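PDB 6HND: aromatic-amino-acid:2-oxoglutarate transaminase from Candida albicans, which probably moves amino groups between aromatic amino acids and 2-oxoglutarate with pyridoxal 5'-phosphate as cofactor, and perhaps also acts on 2-aminoadipate. Local coordinates for residues K265-D268 and L269-Y273; W398-K401 and M402-N405; E419-A422 and Y423-Y427. One frame throughout, in Å; residues are numbered along the deposited sequence.

The three contacts are local helical ones, met in series along the chain. Interaction 1 lies on helix 260-272, which links two strands of the seven-stranded mixed sheet. Interaction 2 lies within the long helix 392-418, and interaction 3 on the short helix 421-424 that follows it, just before the first strand of the four-stranded antiparallel sheet. Their centres are about 34 Å (1 and 2), 31 Å (2 and 3) and 41 Å (1 and 3) apart, and none touches another. They lie in separate parts of the fold: a helix packed on the large sheet, a helix at the subunit interface near the cofactor, and the surface, about 33 Å from the chain centre.

Interaction 1: residues K265-D268 and L269-Y273; sequences KIYD and LAVKY
The ring of Tyr267 receives methyl CG2 of Val271 at a slant, one helical turn further on. CG2 stands 3.7 Å from CE2 of Tyr267 and farther from the neighbouring ring atoms CD2 and CZ, so the contact centres on one ring corner. Tyr273, at the end of the same run, is flanked differently: Lys272 CG lies 3.8 Å above one face of the Tyr273 ring, offset toward the rim, while Leu269 CD2 sits in plane at its edge, 3.6 Å from CE2 of Tyr273.

The torsions account for the Tyr267 pair. With CG of Tyr267 anti to the backbone N (chi1 -175°), the ring leans along the helix toward Val271, whose CG2 lies beside its own backbone N and so faces back to the ring. The same two residues share a backbone bond from Val271 N to Tyr267 O of 2.9 Å. It belongs to an unbroken i to i+4 series donated by Leu269, Ala270, Val271 and Lys272, which keeps the turn regular and sets the two side chains one above the other.

The phenol hydroxyl OH of Tyr267 is hydrogen-bonded outside this run, to Asp328 OD1 and Thr329 N, which fixes the far end of the ring. Tyr267 and Ala270 rest on Ile277 of strand 276-280, whereas Ile266 and Leu269 meet helix 221-229. One flank of helix 260-272 is therefore buried on the sheet, as expected for the helix of a beta-alpha-beta crossover, here joining the parallel strands 243-246 and 276-280 in the large sheet of a class I aminotransferase.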
ATOM      1  N   LYS B 265      -2.296  10.416 -33.554  1.00 37.28           N
ATOM      2  CA  LYS B 265      -2.859   9.300 -34.350  1.00 42.88           C
ATOM      3  C   LYS B 265      -3.346   8.178 -33.422  1.00 37.91           C
ATOM      4  O   LYS B 265      -4.371   7.610 -33.715  1.00 38.83           O
ATOM      5  CB  LYS B 265      -1.836   8.801 -35.374  1.00 47.99           C
ATOM      6  CG  LYS B 265      -1.386   9.837 -36.392  1.00 50.78           C
ATOM      7  CD  LYS B 265      -0.814   9.182 -37.620  1.00 59.66           C
ATOM      8  CE  LYS B 265       0.538   9.729 -38.014  1.00 61.89           C
ATOM      9  NZ  LYS B 265       0.427  11.103 -38.542  1.00 56.28           N
ATOM     10  N   ILE B 266      -2.596   7.838 -32.373  1.00 38.82           N
ATOM     11  CA  ILE B 266      -2.989   6.807 -31.365  1.00 33.44           C
ATOM     12  C   ILE B 266      -4.275   7.279 -30.687  1.00 33.02           C
ATOM     13  O   ILE B 266      -5.193   6.472 -30.582  1.00 34.34           O
ATOM     14  CB  ILE B 266      -1.863   6.556 -30.337  1.00 32.87           C
ATOM     15  CG1 ILE B 266      -0.600   5.958 -30.968  1.00 31.83           C
ATOM     16  CG2 ILE B 266      -2.373   5.701 -29.182  1.00 30.25           C
ATOM     17  CD1 ILE B 266      -0.816   4.603 -31.620  1.00 33.03           C
ATOM     18  N   TYR B 267      -4.350   8.547 -30.276  1.00 35.67           N
ATOM     19  CA  TYR B 267      -5.542   9.117 -29.592  1.00 37.04           C
ATOM     20  C   TYR B 267      -6.760   9.015 -30.517  1.00 39.29           C
ATOM     21  O   TYR B 267      -7.852   8.527 -30.065  1.00 41.44           O
ATOM     22  CB  TYR B 267      -5.312  10.558 -29.132  1.00 40.47           C
ATOM     23  CG  TYR B 267      -6.480  11.079 -28.340  1.00 40.80           C
ATOM     24  CD1 TYR B 267      -6.650  10.708 -27.021  1.00 44.01           C
ATOM     25  CD2 TYR B 267      -7.438  11.895 -28.907  1.00 39.21           C
ATOM     26  CE1 TYR B 267      -7.740  11.134 -26.280  1.00 43.07           C
ATOM     27  CE2 TYR B 267      -8.520  12.353 -28.174  1.00 43.05           C
ATOM     28  CZ  TYR B 267      -8.681  11.954 -26.861  1.00 44.91           C
ATOM     29  OH  TYR B 267      -9.734  12.368 -26.106  1.00 52.96           O
ATOM     30  N   ASP B 268      -6.573   9.396 -31.782  1.00 34.56           N
ATOM     31  CA  ASP B 268      -7.653   9.396 -32.801  1.00 38.49           C
ATOM     32  C   ASP B 268      -8.156   7.967 -32.966  1.00 33.87           C
ATOM     33  O   ASP B 268      -9.378   7.795 -33.091  1.00 32.74           O
ATOM     34  CB  ASP B 268      -7.200  10.022 -34.133  1.00 43.04           C
ATOM     35  CG  ASP B 268      -7.130  11.542 -34.097  1.00 41.41           C
ATOM     36  OD1 ASP B 268      -7.574  12.133 -33.095  1.00 45.61           O
ATOM     37  OD2 ASP B 268      -6.601  12.119 -35.056  1.00 47.53           O
ATOM     38  N   LEU B 269      -7.258   6.983 -32.939  1.00 33.90           N
ATOM     39  CA  LEU B 269      -7.653   5.545 -33.006  1.00 37.49           C
ATOM     40  C   LEU B 269      -8.348   5.143 -31.696  1.00 37.01           C
ATOM     41  O   LEU B 269      -9.272   4.324 -31.747  1.00 34.21           O
ATOM     42  CB  LEU B 269      -6.429   4.676 -33.266  1.00 39.70           C
ATOM     43  CG  LEU B 269      -5.863   4.772 -34.679  1.00 39.62           C
ATOM     44  CD1 LEU B 269      -4.414   4.277 -34.711  1.00 39.72           C
ATOM     45  CD2 LEU B 269      -6.753   3.988 -35.643  1.00 37.74           C
ATOM     46  N   ALA B 270      -7.961   5.736 -30.567  1.00 38.80           N
ATOM     47  CA  ALA B 270      -8.597   5.462 -29.255  1.00 41.05           C
ATOM     48  C   ALA B 270     -10.060   5.930 -29.295  1.00 37.17           C
ATOM     49  O   ALA B 270     -10.898   5.232 -28.707  1.00 32.95           O
ATOM     50  CB  ALA B 270      -7.818   6.106 -28.125  1.00 40.17           C
ATOM     51  N   VAL B 271     -10.344   7.051 -29.979  1.00 38.19           N
ATOM     52  CA  VAL B 271     -11.724   7.601 -30.150  1.00 34.14           C
ATOM     53  C   VAL B 271     -12.501   6.696 -31.118  1.00 38.38           C
ATOM     54  O   VAL B 271     -13.627   6.271 -30.776  1.00 38.72           O
ATOM     55  CB  VAL B 271     -11.695   9.078 -30.598  1.00 33.82           C
ATOM     56  CG1 VAL B 271     -13.094   9.637 -30.897  1.00 32.65           C
ATOM     57  CG2 VAL B 271     -11.007   9.961 -29.565  1.00 30.99           C
ATOM     58  N   LYS B 272     -11.907   6.353 -32.259  1.00 38.34           N
ATOM     59  CA  LYS B 272     -12.594   5.633 -33.358  1.00 39.03           C
ATOM     60  C   LYS B 272     -12.977   4.212 -32.942  1.00 41.69           C
ATOM     61  O   LYS B 272     -14.049   3.740 -33.380  1.00 45.76           O
ATOM     62  CB  LYS B 272     -11.689   5.571 -34.588  1.00 43.72           C
ATOM     63  CG  LYS B 272     -12.194   4.679 -35.704  1.00 43.31           C
ATOM     64  CD  LYS B 272     -11.574   5.031 -37.038  1.00 49.95           C
ATOM     65  CE  LYS B 272     -11.950   4.034 -38.112  1.00 59.58           C
ATOM     66  NZ  LYS B 272     -11.235   4.330 -39.375  1.00 70.63           N
ATOM     67  N   TYR B 273     -12.109   3.536 -32.194  1.00 39.41           N
ATOM     68  CA  TYR B 273     -12.308   2.143 -31.719  1.00 42.81           C
ATOM     69  C   TYR B 273     -12.713   2.147 -30.232  1.00 41.29           C
ATOM     70  O   TYR B 273     -12.871   1.063 -29.656  1.00 45.45           O
ATOM     71  CB  TYR B 273     -11.075   1.293 -32.029  1.00 39.58           C
ATOM     72  CG  TYR B 273     -10.827   1.135 -33.504  1.00 37.65           C
ATOM     73  CD1 TYR B 273     -11.522   0.195 -34.259  1.00 42.08           C
ATOM     74  CD2 TYR B 273      -9.909   1.946 -34.158  1.00 38.87           C
ATOM     75  CE1 TYR B 273     -11.304   0.063 -35.628  1.00 41.38           C
ATOM     76  CE2 TYR B 273      -9.677   1.830 -35.524  1.00 39.53           C
ATOM     77  CZ  TYR B 273     -10.385   0.892 -36.258  1.00 42.50           C
ATOM     78  OH  TYR B 273     -10.146   0.805 -37.597  1.00 44.87           O
TER

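Interaction 2: residues W398-K401 and M402-N405; sequences WILK and MRLN
Regular i to i+4 bonding carries the helix from Trp398 to Asn405: Met402 N donates to Trp398 O (3.1 Å), Arg403 N to Ile399 O (2.9 Å) and Leu404 N to Leu400 O, with the bond from Asn405 N to Lys401 O weak. Its CG anti to the backbone N (chi1 170°), the indole of Trp398 leans toward the next turn, where Met402 lies. Methylene CG of Met402 lies over a face of the five-membered ring, 4.1 Å from its centroid and 27° off the normal, a CH-pi contact. A chi2 of -123° then swings SD of Met402 off to the side, oblique to that ring and 3.7 Å from NE1 of Trp398, a Met-aromatic contact. Phe50 of the second subunit packs on Trp398, Met402 and Asn405, placing this side of helix 392-418 at the dimer interface, and the Met402 side chain is about 12 Å from bound pyridoxal 5'-phosphate. Elsewhere on the helix, the extended Arg403 chain brings CD to 4.0 Å from Leu400 CD2. Water 1 donates to Leu400 O (2.9 Å) and accepts from Arg403 NH1 (2.8 Å) in the guanidinium plane, while Arg403 NE is hydrogen-bonded to Thr287 OG1.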
ATOM      1  N   TRP B 398      15.382  20.611  -9.768  1.00 38.38           N
ATOM      2  CA  TRP B 398      16.001  19.341  -9.302  1.00 38.44           C
ATOM      3  C   TRP B 398      15.905  18.243 -10.393  1.00 38.35           C
ATOM      4  O   TRP B 398      16.882  17.504 -10.600  1.00 37.83           O
ATOM      5  CB  TRP B 398      15.388  18.897  -7.971  1.00 38.93           C
ATOM      6  CG  TRP B 398      15.805  17.514  -7.593  1.00 38.30           C
ATOM      7  CD1 TRP B 398      15.148  16.356  -7.885  1.00 39.54           C
ATOM      8  CD2 TRP B 398      17.009  17.134  -6.909  1.00 36.95           C
ATOM      9  NE1 TRP B 398      15.855  15.284  -7.424  1.00 38.63           N
ATOM     10  CE2 TRP B 398      16.991  15.730  -6.800  1.00 38.13           C
ATOM     11  CE3 TRP B 398      18.063  17.841  -6.328  1.00 37.09           C
ATOM     12  CZ2 TRP B 398      18.004  15.020  -6.162  1.00 38.45           C
ATOM     13  CZ3 TRP B 398      19.050  17.140  -5.679  1.00 38.90           C
ATOM     14  CH2 TRP B 398      19.036  15.748  -5.624  1.00 37.87           C
ATOM     15  N   ILE B 399      14.796  18.147 -11.112  1.00 36.22           N
ATOM     16  CA  ILE B 399      14.642  17.170 -12.235  1.00 40.92           C
ATOM     17  C   ILE B 399      15.666  17.497 -13.334  1.00 40.90           C
ATOM     18  O   ILE B 399      16.246  16.564 -13.886  1.00 38.76           O
ATOM     19  CB  ILE B 399      13.175  17.163 -12.737  1.00 41.14           C
ATOM     20  CG1 ILE B 399      12.250  16.505 -11.703  1.00 40.82           C
ATOM     21  CG2 ILE B 399      13.055  16.505 -14.105  1.00 42.70           C
ATOM     22  CD1 ILE B 399      10.779  16.923 -11.786  1.00 41.09           C
ATOM     23  N   LEU B 400      15.912  18.780 -13.624  1.00 42.44           N
ATOM     24  CA  LEU B 400      16.894  19.191 -14.660  1.00 42.55           C
ATOM     25  C   LEU B 400      18.328  18.845 -14.225  1.00 45.33           C
ATOM     26  O   LEU B 400      19.112  18.386 -15.099  1.00 49.49           O
ATOM     27  CB  LEU B 400      16.715  20.674 -14.981  1.00 44.93           C
ATOM     28  CG  LEU B 400      15.385  21.019 -15.644  1.00 45.33           C
ATOM     29  CD1 LEU B 400      15.324  22.500 -15.947  1.00 49.14           C
ATOM     30  CD2 LEU B 400      15.162  20.196 -16.903  1.00 47.03           C
ATOM     31  N   LYS B 401      18.671  18.944 -12.943  1.00 44.85           N
ATOM     32  CA  LYS B 401      20.008  18.497 -12.456  1.00 47.12           C
ATOM     33  C   LYS B 401      20.162  16.995 -12.710  1.00 49.72           C
ATOM     34  O   LYS B 401      21.236  16.575 -13.209  1.00 50.26           O
ATOM     35  CB  LYS B 401      20.221  18.783 -10.970  1.00 50.77           C
ATOM     36  CG  LYS B 401      20.353  20.247 -10.585  1.00 51.62           C
ATOM     37  CD  LYS B 401      20.708  20.400  -9.143  1.00 56.02           C
ATOM     38  CE  LYS B 401      20.983  21.833  -8.743  1.00 64.24           C
ATOM     39  NZ  LYS B 401      19.791  22.680  -8.942  1.00 64.76           N
ATOM     40  N   MET B 402      19.120  16.220 -12.402  1.00 47.37           N
ATOM     41  CA  MET B 402      19.123  14.748 -12.614  1.00 48.59           C
ATOM     42  C   MET B 402      19.245  14.457 -14.111  1.00 42.54           C
ATOM     43  O   MET B 402      19.947  13.513 -14.462  1.00 41.09           O
ATOM     44  CB  MET B 402      17.850  14.078 -12.090  1.00 51.50           C
ATOM     45  CG  MET B 402      17.560  14.344 -10.624  1.00 57.01           C
ATOM     46  SD  MET B 402      17.427  12.809  -9.686  1.00 63.39           S
ATOM     47  CE  MET B 402      16.348  11.845 -10.745  1.00 58.25           C
ATOM     48  N   ARG B 403      18.553  15.238 -14.944  1.00 40.78           N
ATOM     49  CA  ARG B 403      18.587  15.124 -16.428  1.00 44.13           C
ATOM     50  C   ARG B 403      20.037  15.110 -16.927  1.00 41.80           C
ATOM     51  O   ARG B 403      20.381  14.201 -17.761  1.00 40.86           O
ATOM     52  CB  ARG B 403      17.790  16.277 -17.047  1.00 41.92           C
ATOM     53  CG  ARG B 403      17.833  16.300 -18.558  1.00 41.06           C
ATOM     54  CD  ARG B 403      16.922  17.363 -19.137  1.00 41.77           C
ATOM     55  NE  ARG B 403      17.205  17.482 -20.552  1.00 42.64           N
ATOM     56  CZ  ARG B 403      18.256  18.135 -21.072  1.00 45.92           C
ATOM     57  NH1 ARG B 403      19.146  18.753 -20.304  1.00 40.76           N
ATOM     58  NH2 ARG B 403      18.400  18.158 -22.382  1.00 44.22           N
ATOM     59  N   LEU B 404      20.844  16.062 -16.435  1.00 44.73           N
ATOM     60  CA  LEU B 404      22.254  16.290 -16.853  1.00 45.09           C
ATOM     61  C   LEU B 404      23.072  15.051 -16.550  1.00 40.39           C
ATOM     62  O   LEU B 404      23.887  14.694 -17.417  1.00 45.21           O
ATOM     63  CB  LEU B 404      22.869  17.479 -16.116  1.00 49.27           C
ATOM     64  CG  LEU B 404      22.546  18.849 -16.693  1.00 55.19           C
ATOM     65  CD1 LEU B 404      23.344  19.915 -15.952  1.00 55.30           C
ATOM     66  CD2 LEU B 404      22.827  18.883 -18.188  1.00 57.09           C
ATOM     67  N   ASN B 405      22.912  14.488 -15.351  1.00 39.29           N
ATOM     68  CA  ASN B 405      23.619  13.238 -14.941  1.00 41.92           C
ATOM     69  C   ASN B 405      23.276  12.114 -15.931  1.00 41.53           C
ATOM     70  O   ASN B 405      24.203  11.464 -16.469  1.00 41.88           O
ATOM     71  CB  ASN B 405      23.206  12.750 -13.552  1.00 45.66           C
ATOM     72  CG  ASN B 405      24.236  13.015 -12.480  1.00 50.70           C
ATOM     73  OD1 ASN B 405      25.041  12.137 -12.160  1.00 55.46           O
ATOM     74  ND2 ASN B 405      24.179  14.202 -11.892  1.00 56.90           N
TER
HETATM   75  O   HOH W   1      19.044  19.634 -17.690  1.00 47.02           O

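Interaction 3: residues E419-A422 and Y423-Y427; sequences ESQA and YKKGY
Ser420 is the N-cap of the short helix 421-424, its OG accepting from Tyr423 N at 3.0 Å, and a Schellman motif closes the helix at Gly426. The tight part is the backbone at both ends. A chi1 of 84° sets OG of Ser420 between the backbone N and the carbonyl carbon, where it also hydrogen-bonds Ile417 O in the helix before. At the other end Gly426 takes a positive phi (83°), and two bonds run back into the last turn: Gly426 N to Tyr423 O at 2.9 Å, and Tyr427 N to Ala422 O at 2.8 Å, nearly in line with the carbonyl. Between the ends, Lys425 N bonds to Gln421 O, also at 2.8 Å. Ala422 is buried, touching Val428 of the next strand. The Tyr427 ring stacks on Phe517, and Lys425 CB sits over the centre of that Tyr427 ring, 3.9 Å above its plane.

The exposed side is held far more loosely. The extended Lys424 chain runs back past Ser420 O to Glu419, where NZ makes a weak bond of 3.4 Å to Glu419 O. The opposite charges do not meet: Lys424 NZ and Glu419 OE2 remain 4.8 Å apart.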
ATOM      1  N   GLU B 419      33.120   2.700 -29.561  1.00 43.86           N
ATOM      2  CA  GLU B 419      34.594   2.489 -29.563  1.00 49.52           C
ATOM      3  C   GLU B 419      34.942   0.996 -29.671  1.00 49.93           C
ATOM      4  O   GLU B 419      36.103   0.713 -29.929  1.00 57.53           O
ATOM      5  CB  GLU B 419      35.204   3.043 -28.269  1.00 53.12           C
ATOM      6  CG  GLU B 419      35.254   4.562 -28.227  1.00 60.64           C
ATOM      7  CD  GLU B 419      36.248   5.199 -29.193  1.00 61.31           C
ATOM      8  OE1 GLU B 419      37.472   5.051 -28.984  1.00 63.91           O
ATOM      9  OE2 GLU B 419      35.798   5.806 -30.160  1.00 56.88           O
ATOM     10  N   SER B 420      33.994   0.085 -29.415  1.00 49.13           N
ATOM     11  CA  SER B 420      34.192  -1.389 -29.375  1.00 45.71           C
ATOM     12  C   SER B 420      34.362  -1.973 -30.784  1.00 43.97           C
ATOM     13  O   SER B 420      33.763  -1.444 -31.747  1.00 43.03           O
ATOM     14  CB  SER B 420      33.046  -2.079 -28.658  1.00 46.32           C
ATOM     15  OG  SER B 420      31.934  -2.302 -29.539  1.00 42.06           O
ATOM     16  N   GLN B 421      35.098  -3.079 -30.865  1.00 46.32           N
ATOM     17  CA  GLN B 421      35.295  -3.935 -32.067  1.00 44.93           C
ATOM     18  C   GLN B 421      33.922  -4.531 -32.449  1.00 44.59           C
ATOM     19  O   GLN B 421      33.577  -4.496 -33.637  1.00 44.59           O
ATOM     20  CB  GLN B 421      36.389  -4.970 -31.751  1.00 49.62           C
ATOM     21  CG  GLN B 421      37.316  -5.284 -32.918  1.00 65.12           C
ATOM     22  CD  GLN B 421      38.266  -6.452 -32.728  1.00 76.53           C
ATOM     23  OE1 GLN B 421      38.812  -6.995 -33.700  1.00 68.13           O
ATOM     24  NE2 GLN B 421      38.501  -6.836 -31.475  1.00 76.54           N
ATOM     25  N   ALA B 422      33.118  -4.992 -31.474  1.00 42.14           N
ATOM     26  CA  ALA B 422      31.768  -5.584 -31.703  1.00 40.82           C
ATOM     27  C   ALA B 422      30.866  -4.609 -32.486  1.00 38.73           C
ATOM     28  O   ALA B 422      30.127  -5.067 -33.420  1.00 36.09           O
ATOM     29  CB  ALA B 422      31.136  -5.978 -30.389  1.00 40.74           C
ATOM     30  N   TYR B 423      30.942  -3.315 -32.163  1.00 34.58           N
ATOM     31  CA  TYR B 423      30.165  -2.265 -32.862  1.00 40.59           C
ATOM     32  C   TYR B 423      30.737  -2.034 -34.264  1.00 43.01           C
ATOM     33  O   TYR B 423      29.957  -2.004 -35.244  1.00 45.28           O
ATOM     34  CB  TYR B 423      30.114  -0.951 -32.084  1.00 39.93           C
ATOM     35  CG  TYR B 423      29.304   0.107 -32.791  1.00 39.41           C
ATOM     36  CD1 TYR B 423      27.921   0.029 -32.832  1.00 41.28           C
ATOM     37  CD2 TYR B 423      29.926   1.146 -33.472  1.00 38.34           C
ATOM     38  CE1 TYR B 423      27.165   0.965 -33.523  1.00 41.92           C
ATOM     39  CE2 TYR B 423      29.189   2.098 -34.158  1.00 44.56           C
ATOM     40  CZ  TYR B 423      27.807   2.001 -34.180  1.00 48.67           C
ATOM     41  OH  TYR B 423      27.072   2.928 -34.839  1.00 53.74           O
ATOM     42  N   LYS B 424      32.052  -1.841 -34.363  1.00 48.12           N
ATOM     43  CA  LYS B 424      32.725  -1.474 -35.644  1.00 47.18           C
ATOM     44  C   LYS B 424      32.573  -2.621 -36.652  1.00 43.82           C
ATOM     45  O   LYS B 424      32.413  -2.331 -37.843  1.00 46.07           O
ATOM     46  CB  LYS B 424      34.169  -1.048 -35.376  1.00 46.95           C
ATOM     47  CG  LYS B 424      34.292   0.351 -34.771  1.00 49.51           C
ATOM     48  CD  LYS B 424      35.608   0.578 -34.051  1.00 56.76           C
ATOM     49  CE  LYS B 424      35.883   2.025 -33.684  1.00 58.18           C
ATOM     50  NZ  LYS B 424      37.135   2.138 -32.893  1.00 57.86           N
ATOM     51  N   LYS B 425      32.503  -3.865 -36.189  1.00 43.66           N
ATOM     52  CA  LYS B 425      32.296  -5.039 -37.083  1.00 49.84           C
ATOM     53  C   LYS B 425      30.801  -5.221 -37.394  1.00 43.58           C
ATOM     54  O   LYS B 425      30.485  -6.045 -38.261  1.00 43.38           O
ATOM     55  CB  LYS B 425      32.947  -6.287 -36.475  1.00 52.33           C
ATOM     56  CG  LYS B 425      34.465  -6.205 -36.373  1.00 57.62           C
ATOM     57  CD  LYS B 425      35.139  -7.537 -36.135  1.00 69.05           C
ATOM     58  CE  LYS B 425      35.216  -8.424 -37.366  1.00 73.89           C
ATOM     59  NZ  LYS B 425      36.101  -7.854 -38.412  1.00 72.69           N
ATOM     60  N   GLY B 426      29.904  -4.502 -36.718  1.00 42.45           N
ATOM     61  CA  GLY B 426      28.445  -4.612 -36.952  1.00 44.62           C
ATOM     62  C   GLY B 426      27.785  -5.778 -36.216  1.00 40.04           C
ATOM     63  O   GLY B 426      26.681  -6.128 -36.578  1.00 42.32           O
ATOM     64  N   TYR B 427      28.405  -6.337 -35.178  1.00 41.71           N
ATOM     65  CA  TYR B 427      27.812  -7.446 -34.387  1.00 46.10           C
ATOM     66  C   TYR B 427      26.719  -6.880 -33.469  1.00 42.92           C
ATOM     67  O   TYR B 427      25.754  -7.593 -33.134  1.00 41.74           O
ATOM     68  CB  TYR B 427      28.859  -8.192 -33.550  1.00 45.80           C
ATOM     69  CG  TYR B 427      30.014  -8.832 -34.284  1.00 44.49           C
ATOM     70  CD1 TYR B 427      29.945  -9.224 -35.606  1.00 41.99           C
ATOM     71  CD2 TYR B 427      31.190  -9.090 -33.601  1.00 48.02           C
ATOM     72  CE1 TYR B 427      31.021  -9.833 -36.238  1.00 48.12           C
ATOM     73  CE2 TYR B 427      32.276  -9.684 -34.214  1.00 46.41           C
ATOM     74  CZ  TYR B 427      32.194 -10.064 -35.535  1.00 50.37           C
ATOM     75  OH  TYR B 427      33.295 -10.639 -36.099  1.00 55.91           O
TER